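Local structure of titin (Homo sapiens, 2A38) at residues M113-R116 with Q117-V121. The protein probably serves as a giant structural protein of the muscle sarcomere, its N-terminus built as a tandem of two immunoglobulin-like domains. Numbering follows the deposited sequence.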
loop_
_atom_site.group_PDB
_atom_site.type_symbol
_atom_site.label_atom_id
_atom_site.label_comp_id
_atom_site.label_asym_id
_atom_site.label_seq_id
_atom_site.Cartn_x
_atom_site.Cartn_y
_atom_site.Cartn_z
ATOM N N MET A 113 -22.638 4.013 -24.366
ATOM C CA MET A 113 -23.330 2.924 -25.011
ATOM C C MET A 113 -24.706 3.288 -25.516
ATOM O O MET A 113 -25.411 4.127 -24.946
ATOM C CB MET A 113 -23.390 1.707 -24.092
ATOM C CG MET A 113 -23.770 1.984 -22.664
ATOM S SD MET A 113 -23.350 0.513 -21.694
ATOM C CE MET A 113 -24.780 -0.540 -22.044
ATOM N N THR A 114 -25.066 2.650 -26.621
ATOM C CA THR A 114 -26.346 2.878 -27.265
ATOM C C THR A 114 -27.053 1.544 -27.283
ATOM O O THR A 114 -26.518 0.562 -27.797
ATOM C CB THR A 114 -26.143 3.379 -28.709
ATOM O OG1 THR A 114 -25.222 4.478 -28.699
ATOM C CG2 THR A 114 -27.461 3.841 -29.315
ATOM N N VAL A 115 -28.246 1.507 -26.704
ATOM C CA VAL A 115 -29.023 0.281 -26.647
ATOM C C VAL A 115 -30.478 0.539 -27.001
ATOM O O VAL A 115 -30.940 1.678 -26.990
ATOM C CB VAL A 115 -28.961 -0.345 -25.236
ATOM C CG1 VAL A 115 -27.503 -0.588 -24.843
ATOM C CG2 VAL A 115 -29.647 0.578 -24.223
ATOM N N ARG A 116 -31.201 -0.524 -27.326
ATOM C CA ARG A 116 -32.604 -0.379 -27.651
ATOM C C ARG A 116 -33.458 -0.435 -26.391
ATOM O O ARG A 116 -33.062 -1.000 -25.362
ATOM C CB ARG A 116 -33.047 -1.453 -28.639
ATOM C CG ARG A 116 -33.001 -0.994 -30.086
ATOM C CD ARG A 116 -33.634 -2.023 -31.012
ATOM N NE ARG A 116 -32.677 -3.059 -31.376
ATOM C CZ ARG A 116 -31.755 -2.914 -32.323
ATOM N NH1 ARG A 116 -31.668 -1.776 -33.011
ATOM N NH2 ARG A 116 -30.904 -3.901 -32.566
ATOM N N GLN A 117 -34.634 0.172 -26.487
ATOM C CA GLN A 117 -35.582 0.239 -25.387
ATOM C C GLN A 117 -35.786 -1.114 -24.715
ATOM O O GLN A 117 -35.941 -2.125 -25.393
ATOM C CB GLN A 117 -36.907 0.760 -25.923
ATOM C CG GLN A 117 -37.900 1.121 -24.868
ATOM C CD GLN A 117 -39.174 1.679 -25.467
ATOM O OE1 GLN A 117 -39.145 2.656 -26.227
ATOM N NE2 GLN A 117 -40.306 1.059 -25.135
ATOM N N GLY A 118 -35.775 -1.133 -23.384
ATOM C CA GLY A 118 -35.990 -2.372 -22.655
ATOM C C GLY A 118 -34.764 -3.214 -22.346
ATOM O O GLY A 118 -34.871 -4.242 -21.670
ATOM N N SER A 119 -33.599 -2.788 -22.831
ATOM C CA SER A 119 -32.351 -3.518 -22.604
ATOM C C SER A 119 -31.832 -3.392 -21.172
ATOM O O SER A 119 -32.024 -2.362 -20.529
ATOM C CB SER A 119 -31.260 -2.996 -23.540
ATOM O OG SER A 119 -31.689 -2.988 -24.885
ATOM N N GLN A 120 -31.179 -4.444 -20.685
ATOM C CA GLN A 120 -30.571 -4.424 -19.362
ATOM C C GLN A 120 -29.204 -3.790 -19.603
ATOM O O GLN A 120 -28.460 -4.234 -20.483
ATOM C CB GLN A 120 -30.379 -5.837 -18.821
ATOM C CG GLN A 120 -29.544 -5.899 -17.552
ATOM C CD GLN A 120 -29.043 -7.311 -17.240
ATOM O OE1 GLN A 120 -29.777 -8.148 -16.697
ATOM N NE2 GLN A 120 -27.786 -7.584 -17.597
ATOM N N VAL A 121 -28.875 -2.753 -18.834
ATOM C CA VAL A 121 -27.605 -2.046 -18.997
ATOM C C VAL A 121 -26.805 -1.977 -17.706
ATOM O O VAL A 121 -27.363 -1.783 -16.626
ATOM C CB VAL A 121 -27.847 -0.594 -19.479
ATOM C CG1 VAL A 121 -26.574 0.210 -19.395
ATOM C CG2 VAL A 121 -28.359 -0.603 -20.896
HETATM O O HOH W 1 -30.229 -3.030 -27.764
#
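The carbonyl oxygen of Arg116 is gripped twice by Ser119: the backbone N of Ser119 donates to Arg116 O over 3.1 Å, and the hydroxyl OG of Ser119 gives a very short bond of 2.5 Å to the same Arg116 O. The N-H...O bond closes a type II beta turn from Arg116 to Ser119, its donor tilted 18° from the carbonyl plane. Gly118 takes the third position with positive phi, where a CB would run into the carbonyl oxygen of Gln117. Chi1 of -52° sets OG beside Ser119's own N, so both donors face one acceptor. A water accepts from Arg116 N at 2.7 Å and donates to Ser119 OG, tying the hydroxyl to the turn's first residue. Inward of the turn, Val115 CG2 lies 3.8 Å from Val121 CG2, while the Met113 chain, bent at chi3 (-81°), brings CE tip to tip with Val121 CG1, tighter than usual at 3.3 Å. Were Val121 cut back to an alanine, Met113 CE and Val115 CG2 would probably lose their methyl partners and face a gap between the strands. Strand 113-115 pairs parallel with strand 183-193, whereas strand 119-130 belongs to the other sheet, so this tight turn carries the chain from one sheet of the immunoglobulin sandwich to the other. Its chemistry is divided accordingly: polar bonds fix the reversal at the exposed end, and apolar methyls join the two sheets behind it.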